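Local coordinates for GTP-binding protein (Thermus thermophilus, PDB 2DBY) that binds guanine nucleotide, here GDP, and probably acts as a ribosome-associated ATPase of the OBG family, at residues G5-P10 with A101-V106; V207-E212 with V241-E246; A324-W329 with R348-D353. All coordinates share one frame; numbering follows the deposited sequence.

Contact 1 of 3, residues G5-P10 with A101-V106; sequences GIVGLP and AAIAHV. With FMT (formic acid), chain C.
In the nucleotide-binding domain of this P-loop GTPase, the parallel strand that leads into the phosphate-binding loop pairs with strand 102-108, I6 standing beside A104 and V7 beside H105. Evidence for the parallel register is the alternation of backbone bonds: G5 N gives its hydrogen to A102 O and G5 O takes one from A104 N, V7 N then donates to A104 O (2.8 Å), and V106 N reaches V7 O at 2.9 Å. The short strand axes run 26° apart.

On one face I6 sends CG2 to V106 CG2, the two methyls meeting at 3.6 Å. The other face carries V7, I103 and H105. H105 has CG anti to its own backbone N (chi1 -172°), which lays the imidazole across V7, whose CG2 sits 4.0 Å from the H105 ring centroid in a CH-pi contact over the face, offset toward the rim. Both ring nitrogens are occupied: H105 ND1 donates to O1 of a formic acid, probably from the crystallisation liquor, at 2.9 Å. A water hydrogen-bonded to H105 NE2 (2.9 Å) accepts from L9 N and donates to V106 O, joining the two segments where their direct pairing has ended.

Helix 14-25 covers the I6 and V106 side, helices 91-98 and 124-156 pack on the V7, I103 and H105 side, and strands 66-75 and 204-209 continue the sheet beyond this pair.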
loop_
_atom_site.group_PDB
_atom_site.type_symbol
_atom_site.label_atom_id
_atom_site.label_comp_id
_atom_site.label_asym_id
_atom_site.label_seq_id
_atom_site.Cartn_x
_atom_site.Cartn_y
_atom_site.Cartn_z
ATOM N N GLY A 5 -5.816 -4.870 2.133
ATOM C CA GLY A 5 -6.698 -5.819 2.800
ATOM C C GLY A 5 -5.926 -7.105 3.081
ATOM O O GLY A 5 -5.381 -7.704 2.152
ATOM N N ILE A 6 -5.857 -7.511 4.351
ATOM C CA ILE A 6 -5.149 -8.726 4.739
ATOM C C ILE A 6 -6.113 -9.897 4.759
ATOM O O ILE A 6 -7.132 -9.867 5.471
ATOM C CB ILE A 6 -4.494 -8.586 6.143
ATOM C CG1 ILE A 6 -3.539 -7.379 6.126
ATOM C CG2 ILE A 6 -3.729 -9.900 6.500
ATOM C CD1 ILE A 6 -2.682 -7.245 7.360
ATOM N N VAL A 7 -5.800 -10.936 3.977
ATOM C CA VAL A 7 -6.672 -12.098 3.919
ATOM C C VAL A 7 -5.937 -13.348 4.333
ATOM O O VAL A 7 -4.706 -13.389 4.318
ATOM C CB VAL A 7 -7.263 -12.311 2.496
ATOM C CG1 VAL A 7 -7.907 -11.032 2.010
ATOM C CG2 VAL A 7 -6.211 -12.751 1.548
ATOM N N GLY A 8 -6.689 -14.364 4.742
ATOM C CA GLY A 8 -6.032 -15.599 5.126
ATOM C C GLY A 8 -7.047 -16.699 5.359
ATOM O O GLY A 8 -8.142 -16.427 5.855
ATOM N N LEU A 9 -6.709 -17.926 4.985
ATOM C CA LEU A 9 -7.633 -19.019 5.245
ATOM C C LEU A 9 -7.368 -19.371 6.716
ATOM O O LEU A 9 -6.516 -18.761 7.361
ATOM C CB LEU A 9 -7.346 -20.188 4.299
ATOM C CG LEU A 9 -7.544 -19.866 2.805
ATOM C CD1 LEU A 9 -7.526 -21.152 1.987
ATOM C CD2 LEU A 9 -8.847 -19.114 2.599
ATOM N N PRO A 10 -8.105 -20.334 7.281
ATOM C CA PRO A 10 -7.881 -20.690 8.686
ATOM C C PRO A 10 -6.504 -21.136 9.149
ATOM O O PRO A 10 -5.768 -21.857 8.458
ATOM C CB PRO A 10 -8.929 -21.781 8.932
ATOM C CG PRO A 10 -10.073 -21.302 8.079
ATOM C CD PRO A 10 -9.376 -20.900 6.786
ATOM N N ALA A 101 -7.513 -1.339 -1.889
ATOM C CA ALA A 101 -6.723 -1.093 -3.106
ATOM C C ALA A 101 -5.680 -2.150 -3.431
ATOM O O ALA A 101 -5.206 -2.239 -4.563
ATOM C CB ALA A 101 -6.046 0.261 -2.991
ATOM N N ALA A 102 -5.306 -2.925 -2.427
ATOM C CA ALA A 102 -4.327 -4.002 -2.582
ATOM C C ALA A 102 -4.685 -5.098 -1.594
ATOM O O ALA A 102 -5.424 -4.858 -0.625
ATOM C CB ALA A 102 -2.869 -3.475 -2.351
ATOM N N ILE A 103 -4.148 -6.295 -1.827
ATOM C CA ILE A 103 -4.434 -7.461 -1.010
ATOM C C ILE A 103 -3.122 -8.065 -0.491
ATOM O O ILE A 103 -2.146 -8.177 -1.237
ATOM C CB ILE A 103 -5.163 -8.542 -1.872
ATOM C CG1 ILE A 103 -6.508 -7.988 -2.352
ATOM C CG2 ILE A 103 -5.307 -9.840 -1.069
ATOM C CD1 ILE A 103 -7.244 -8.901 -3.339
ATOM N N ALA A 104 -3.095 -8.442 0.780
ATOM C CA ALA A 104 -1.912 -9.089 1.335
ATOM C C ALA A 104 -2.474 -10.416 1.860
ATOM O O ALA A 104 -3.335 -10.446 2.748
ATOM C CB ALA A 104 -1.311 -8.243 2.474
ATOM N N HIS A 105 -1.984 -11.517 1.310
ATOM C CA HIS A 105 -2.490 -12.838 1.670
ATOM C C HIS A 105 -1.471 -13.541 2.543
ATOM O O HIS A 105 -0.350 -13.808 2.108
ATOM C CB HIS A 105 -2.759 -13.645 0.363
ATOM C CG HIS A 105 -3.461 -14.960 0.575
ATOM N ND1 HIS A 105 -4.103 -15.629 -0.450
ATOM C CD2 HIS A 105 -3.647 -15.716 1.688
ATOM C CE1 HIS A 105 -4.650 -16.738 0.019
ATOM N NE2 HIS A 105 -4.386 -16.818 1.315
ATOM N N VAL A 106 -1.871 -13.851 3.776
ATOM C CA VAL A 106 -0.982 -14.521 4.728
ATOM C C VAL A 106 -0.998 -16.016 4.405
ATOM O O VAL A 106 -2.052 -16.642 4.361
ATOM C CB VAL A 106 -1.464 -14.306 6.174
ATOM C CG1 VAL A 106 -0.521 -15.018 7.166
ATOM C CG2 VAL A 106 -1.537 -12.786 6.464
HETATM C C FMT C . -4.503 -13.983 -3.130
HETATM O O1 FMT C . -4.179 -15.146 -3.354
HETATM O O2 FMT C . -4.894 -13.166 -4.151
HETATM O O HOH W 1 -4.155 -18.380 3.695
#

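Contact 2 of 3, residues V207-E212 with V241-E246. With GDP (guanosine-5'-diphosphate), chain B.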
loop_
_atom_site.group_PDB
_atom_site.type_symbol
_atom_site.label_atom_id
_atom_site.label_comp_id
_atom_site.label_asym_id
_atom_site.label_seq_id
_atom_site.Cartn_x
_atom_site.Cartn_y
_atom_site.Cartn_z
ATOM N N VAL A 207 2.266 -12.798 1.982
ATOM C CA VAL A 207 2.980 -12.620 3.251
ATOM C C VAL A 207 3.308 -14.022 3.752
ATOM O O VAL A 207 2.427 -14.741 4.235
ATOM C CB VAL A 207 2.072 -11.885 4.284
ATOM C CG1 VAL A 207 2.815 -11.699 5.599
ATOM C CG2 VAL A 207 1.652 -10.527 3.730
ATOM N N ALA A 208 4.563 -14.419 3.591
ATOM C CA ALA A 208 4.991 -15.758 4.025
ATOM C C ALA A 208 5.250 -15.729 5.522
ATOM O O ALA A 208 6.224 -15.117 5.970
ATOM C CB ALA A 208 6.276 -16.184 3.267
ATOM N N ASN A 209 4.367 -16.366 6.289
ATOM C CA ASN A 209 4.509 -16.417 7.751
ATOM C C ASN A 209 5.440 -17.580 8.074
ATOM O O ASN A 209 5.149 -18.729 7.734
ATOM C CB ASN A 209 3.146 -16.630 8.410
ATOM C CG ASN A 209 3.194 -16.435 9.913
ATOM O OD1 ASN A 209 4.159 -15.870 10.454
ATOM N ND2 ASN A 209 2.161 -16.881 10.595
ATOM N N VAL A 210 6.558 -17.273 8.719
ATOM C CA VAL A 210 7.546 -18.282 9.038
ATOM C C VAL A 210 7.930 -18.271 10.517
ATOM O O VAL A 210 7.560 -17.362 11.257
ATOM C CB VAL A 210 8.869 -18.055 8.240
ATOM C CG1 VAL A 210 8.599 -18.162 6.747
ATOM C CG2 VAL A 210 9.466 -16.656 8.540
ATOM N N ALA A 211 8.665 -19.302 10.923
ATOM C CA ALA A 211 9.185 -19.359 12.286
ATOM C C ALA A 211 10.300 -18.299 12.286
ATOM O O ALA A 211 10.949 -18.084 11.263
ATOM C CB ALA A 211 9.761 -20.741 12.562
ATOM N N GLU A 212 10.560 -17.661 13.428
ATOM C CA GLU A 212 11.572 -16.601 13.486
ATOM C C GLU A 212 12.963 -16.950 12.959
ATOM O O GLU A 212 13.651 -16.070 12.430
ATOM C CB GLU A 212 11.685 -16.061 14.916
ATOM C CG GLU A 212 11.850 -17.126 15.965
ATOM C CD GLU A 212 11.518 -16.610 17.364
ATOM O OE1 GLU A 212 10.538 -15.843 17.509
ATOM O OE2 GLU A 212 12.222 -16.993 18.310
ATOM N N VAL A 241 7.578 -12.659 7.124
ATOM C CA VAL A 241 7.456 -12.205 8.516
ATOM C C VAL A 241 7.185 -13.380 9.447
ATOM O O VAL A 241 6.788 -14.462 9.020
ATOM C CB VAL A 241 6.253 -11.238 8.695
ATOM C CG1 VAL A 241 6.312 -10.137 7.647
ATOM C CG2 VAL A 241 4.928 -12.016 8.625
ATOM N N SER A 242 7.434 -13.174 10.733
ATOM C CA SER A 242 7.036 -14.160 11.733
ATOM C C SER A 242 5.949 -13.398 12.512
ATOM O O SER A 242 6.263 -12.468 13.266
ATOM C CB SER A 242 8.179 -14.499 12.701
ATOM O OG SER A 242 7.631 -15.184 13.809
ATOM N N ALA A 243 4.682 -13.766 12.327
ATOM C CA ALA A 243 3.577 -13.094 13.011
ATOM C C ALA A 243 3.769 -13.163 14.515
ATOM O O ALA A 243 3.512 -12.203 15.232
ATOM C CB ALA A 243 2.236 -13.762 12.639
ATOM N N ARG A 244 4.180 -14.320 15.008
ATOM C CA ARG A 244 4.377 -14.432 16.446
ATOM C C ARG A 244 5.433 -13.450 16.944
ATOM O O ARG A 244 5.249 -12.785 17.972
ATOM C CB ARG A 244 4.785 -15.854 16.827
ATOM C CG ARG A 244 4.992 -16.023 18.317
ATOM C CD ARG A 244 5.129 -17.473 18.705
ATOM N NE ARG A 244 5.552 -17.597 20.097
ATOM C CZ ARG A 244 5.772 -18.754 20.709
ATOM N NH1 ARG A 244 5.603 -19.892 20.045
ATOM N NH2 ARG A 244 6.170 -18.772 21.978
ATOM N N LEU A 245 6.543 -13.361 16.234
ATOM C CA LEU A 245 7.601 -12.434 16.637
ATOM C C LEU A 245 7.090 -10.999 16.597
ATOM O O LEU A 245 7.370 -10.200 17.486
ATOM C CB LEU A 245 8.810 -12.556 15.711
ATOM C CG LEU A 245 9.963 -11.588 16.031
ATOM C CD1 LEU A 245 10.524 -11.908 17.416
ATOM C CD2 LEU A 245 11.065 -11.758 14.976
ATOM N N GLU A 246 6.332 -10.651 15.559
ATOM C CA GLU A 246 5.828 -9.290 15.485
ATOM C C GLU A 246 4.915 -8.962 16.655
ATOM O O GLU A 246 4.954 -7.847 17.185
ATOM C CB GLU A 246 5.067 -9.054 14.167
ATOM C CG GLU A 246 5.979 -9.143 12.946
ATOM C CD GLU A 246 7.176 -8.209 13.046
ATOM O OE1 GLU A 246 8.322 -8.679 12.878
ATOM O OE2 GLU A 246 6.969 -7.005 13.298
HETATM P PB GDP B . -5.556 -17.523 12.008
HETATM O O1B GDP B . -6.511 -18.707 12.061
HETATM O O2B GDP B . -5.012 -17.266 10.500
HETATM O O3B GDP B . -5.891 -16.299 12.858
HETATM O O3A GDP B . -4.224 -18.123 12.748
HETATM P PA GDP B . -3.637 -17.823 14.222
HETATM O O1A GDP B . -3.317 -16.397 14.356
HETATM O O2A GDP B . -4.712 -18.250 15.341
HETATM O "O5'" GDP B . -2.281 -18.681 14.409
HETATM C "C5'" GDP B . -2.587 -20.078 14.341
HETATM C "C4'" GDP B . -1.537 -20.859 15.173
HETATM O "O4'" GDP B . -0.159 -20.663 14.665
HETATM C "C3'" GDP B . -1.445 -20.439 16.634
HETATM O "O3'" GDP B . -1.424 -21.293 17.777
HETATM C "C2'" GDP B . -0.382 -19.311 16.593
HETATM O "O2'" GDP B . 0.237 -19.280 17.901
HETATM C "C1'" GDP B . 0.661 -19.969 15.701
HETATM N N9 GDP B . 1.544 -18.989 15.004
HETATM C C8 GDP B . 1.145 -17.881 14.280
HETATM N N7 GDP B . 2.182 -17.253 13.796
HETATM C C5 GDP B . 3.313 -17.907 14.174
HETATM C C6 GDP B . 4.716 -17.702 13.948
HETATM O O6 GDP B . 5.094 -16.761 13.290
HETATM N N1 GDP B . 5.621 -18.592 14.493
HETATM C C2 GDP B . 5.179 -19.666 15.244
HETATM N N2 GDP B . 6.097 -20.537 15.774
HETATM N N3 GDP B . 3.873 -19.871 15.464
HETATM C C4 GDP B . 2.920 -19.029 14.955
#
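V207, on the strand that carries the guanine-recognition loop of this G domain, touches V241 through its CG1, 3.7 Å from V241 CG2; the end of strand 207-209 and the loop-to-helix turn at S242-A243 come together beside the GDP base. Next, A208 O accepts from V241 N at 3.0 Å, and the parallel pairing of N209 with V241 is completed when V210 N donates to V241 O (2.8 Å).

N209, a GDP-binding residue beside the base, is the polar link between the strand end, helix 243-250 and the phosphate-binding loop. With CG anti to the backbone N (chi1 -169°), it carries its amide over to the helix start, where N209 OD1 accepts from A243 N at 2.9 Å in a nearly straight bond (176° at the hydrogen), the donor tilted out of the amide's carbonyl plane. N209 ND2 bonds to V12 O of the phosphate-binding loop, so the amide is held at both ends. A leucine here would probably leave A243 N and V12 O without these mates and let the helix start and the phosphate-binding loop shift relative to each other.

V210 brings its carbonyl against S242 CB. Farther on, E212 crosses L245 at about a right angle, E212 OE1 meeting L245 CD1. S242, the N-cap residue, has OG accept from L245 N in a capping bond and donate to GDP O6 at 3.0 Å; R244 N also donates to GDP O6, at 3.1 Å.

Contact 3 of 3, residues A324-W329 with R348-D353; sequences AEVIPW and RLEGKD
Backbone bonds between A324-V326 and R348-E350 define an antiparallel pairing. A324 and E350 form one hydrogen-bonded pair, A324 N to E350 O at 3.0 Å and E350 N to A324 O at 2.8 Å; both donors lie in the carbonyl planes of their acceptors. V326 and R348 form the next, with V326 N 2.7 Å from R348 O and R348 N donating in return to V326 O. Between them E325 faces L349 as a non-hydrogen-bonded pair. The short axes make an angle of 127°, well away from strictly antiparallel.

Apolar contacts fall on two faces. V326 CG2 meets E350 CG at 3.7 Å, the two side chains crossing at about a right angle, while on the other face E325 and L349 run side by side, E325 CG lying 3.8 Å from L349 CD2. The carboxylate of E325 turns to K342, with which it forms a salt bridge.

Charge is concentrated in R348 and E350 of the same strand. R348 curls back through kinks in its chain (chi2 144°, chi3 44°), so that NE and NH2 both grip E350 OE1, side-on, with R348 NE 2.9 Å from that oxygen. P328 CD lies at the edge of the guanidinium, 3.8 Å from R348 NH1.

Strand 323-328 also pairs with strand 360-365, making this contact the outer edge of a small three-stranded antiparallel sheet, consistent with the ubiquitin-like TGS domain of YchF/OLA1 proteins.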
loop_
_atom_site.group_PDB
_atom_site.type_symbol
_atom_site.label_atom_id
_atom_site.label_comp_id
_atom_site.label_asym_id
_atom_site.label_seq_id
_atom_site.Cartn_x
_atom_site.Cartn_y
_atom_site.Cartn_z
ATOM N N ALA A 324 4.410 26.610 -5.454
ATOM C CA ALA A 324 5.026 26.109 -4.224
ATOM C C ALA A 324 6.538 25.949 -4.326
ATOM O O ALA A 324 7.069 25.638 -5.383
ATOM C CB ALA A 324 4.389 24.765 -3.823
ATOM N N GLU A 325 7.228 26.178 -3.212
ATOM C CA GLU A 325 8.669 26.016 -3.172
ATOM C C GLU A 325 8.849 24.506 -2.987
ATOM O O GLU A 325 8.161 23.887 -2.171
ATOM C CB GLU A 325 9.250 26.758 -1.970
ATOM C CG GLU A 325 8.939 28.257 -1.912
ATOM C CD GLU A 325 9.133 28.833 -0.514
ATOM O OE1 GLU A 325 10.211 28.623 0.084
ATOM O OE2 GLU A 325 8.206 29.497 -0.007
ATOM N N VAL A 326 9.773 23.925 -3.738
ATOM C CA VAL A 326 10.034 22.496 -3.681
ATOM C C VAL A 326 11.526 22.231 -3.711
ATOM O O VAL A 326 12.261 22.855 -4.478
ATOM C CB VAL A 326 9.429 21.771 -4.903
ATOM C CG1 VAL A 326 9.675 20.261 -4.801
ATOM C CG2 VAL A 326 7.953 22.092 -5.016
ATOM N N ILE A 327 11.969 21.291 -2.885
ATOM C CA ILE A 327 13.374 20.924 -2.845
ATOM C C ILE A 327 13.481 19.531 -2.242
ATOM O O ILE A 327 12.762 19.210 -1.300
ATOM C CB ILE A 327 14.201 21.944 -1.989
ATOM C CG1 ILE A 327 15.671 21.503 -1.904
ATOM C CG2 ILE A 327 13.585 22.068 -0.581
ATOM C CD1 ILE A 327 16.560 22.445 -1.086
ATOM N N PRO A 328 14.334 18.672 -2.817
ATOM C CA PRO A 328 14.554 17.303 -2.336
ATOM C C PRO A 328 15.023 17.405 -0.891
ATOM O O PRO A 328 15.844 18.262 -0.559
ATOM C CB PRO A 328 15.655 16.797 -3.237
ATOM C CG PRO A 328 15.412 17.532 -4.518
ATOM C CD PRO A 328 15.047 18.915 -4.081
ATOM N N TRP A 329 14.529 16.526 -0.026
ATOM C CA TRP A 329 14.894 16.615 1.376
ATOM C C TRP A 329 16.398 16.606 1.608
ATOM O O TRP A 329 16.889 17.285 2.503
ATOM C CB TRP A 329 14.272 15.455 2.172
ATOM C CG TRP A 329 14.954 14.150 1.887
ATOM C CD1 TRP A 329 14.722 13.316 0.826
ATOM C CD2 TRP A 329 16.035 13.569 2.623
ATOM N NE1 TRP A 329 15.587 12.260 0.852
ATOM C CE2 TRP A 329 16.408 12.388 1.946
ATOM C CE3 TRP A 329 16.732 13.934 3.786
ATOM C CZ2 TRP A 329 17.447 11.567 2.388
ATOM C CZ3 TRP A 329 17.774 13.104 4.228
ATOM C CH2 TRP A 329 18.112 11.941 3.525
ATOM N N ARG A 348 13.142 25.289 -5.670
ATOM C CA ARG A 348 12.382 25.519 -6.894
ATOM C C ARG A 348 10.973 26.041 -6.651
ATOM O O ARG A 348 10.357 25.780 -5.617
ATOM C CB ARG A 348 12.294 24.225 -7.711
ATOM C CG ARG A 348 13.504 23.946 -8.591
ATOM C CD ARG A 348 13.828 22.457 -8.664
ATOM N NE ARG A 348 12.644 21.614 -8.848
ATOM C CZ ARG A 348 12.410 20.501 -8.150
ATOM N NH1 ARG A 348 13.281 20.108 -7.229
ATOM N NH2 ARG A 348 11.311 19.783 -8.363
ATOM N N LEU A 349 10.472 26.811 -7.611
ATOM C CA LEU A 349 9.116 27.317 -7.526
ATOM C C LEU A 349 8.409 26.488 -8.592
ATOM O O LEU A 349 8.707 26.612 -9.781
ATOM C CB LEU A 349 9.076 28.818 -7.855
ATOM C CG LEU A 349 9.724 29.731 -6.802
ATOM C CD1 LEU A 349 9.695 31.186 -7.270
ATOM C CD2 LEU A 349 8.985 29.590 -5.472
ATOM N N GLU A 350 7.507 25.611 -8.160
ATOM C CA GLU A 350 6.790 24.740 -9.086
ATOM C C GLU A 350 5.326 25.123 -9.183
ATOM O O GLU A 350 4.731 25.610 -8.212
ATOM C CB GLU A 350 6.907 23.281 -8.635
ATOM C CG GLU A 350 8.323 22.739 -8.621
ATOM C CD GLU A 350 8.890 22.482 -10.016
ATOM O OE1 GLU A 350 10.005 21.916 -10.106
ATOM O OE2 GLU A 350 8.229 22.839 -11.014
ATOM N N GLY A 351 4.747 24.881 -10.356
ATOM C CA GLY A 351 3.360 25.229 -10.577
ATOM C C GLY A 351 2.387 24.075 -10.455
ATOM O O GLY A 351 2.721 23.019 -9.914
ATOM N N LYS A 352 1.182 24.278 -10.988
ATOM C CA LYS A 352 0.108 23.288 -10.929
ATOM C C LYS A 352 0.331 22.015 -11.750
ATOM O O LYS A 352 -0.367 21.022 -11.560
ATOM C CB LYS A 352 -1.209 23.951 -11.346
ATOM C CG LYS A 352 -1.408 25.334 -10.709
ATOM C CD LYS A 352 -2.698 26.009 -11.142
ATOM C CE LYS A 352 -2.611 27.518 -10.928
ATOM N NZ LYS A 352 -2.128 27.896 -9.565
ATOM N N ASP A 353 1.312 22.040 -12.641
ATOM C CA ASP A 353 1.627 20.905 -13.514
ATOM C C ASP A 353 2.697 19.970 -12.937
ATOM O O ASP A 353 2.962 18.895 -13.482
ATOM C CB ASP A 353 2.154 21.442 -14.837
ATOM C CG ASP A 353 3.417 22.293 -14.647
ATOM O OD1 ASP A 353 3.355 23.296 -13.894
ATOM O OD2 ASP A 353 4.469 21.957 -15.237
#

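How the contacts relate
Contacts 1 and 2 are buried and belong to one mixed sheet, in its parallel part: strand 102-108 of contact 1 neighbours strand 204-209 of contact 2, and H105 O lies 2.8 Å from V207 N, a probable hydrogen bond, with A104 CB packed on V207 CG2. Their centres are 15 Å apart. Contact 1 joins two strands through valines, isoleucines and a histidine, whereas contact 2 passes from strand pairing to side-chain and backbone donors around a guanine base. Contact 3 is only partly buried, lies about 38 Å from contact 1 and 41 Å from contact 2 between centres, and depends on antiparallel pairing plus a salt bridge within one strand.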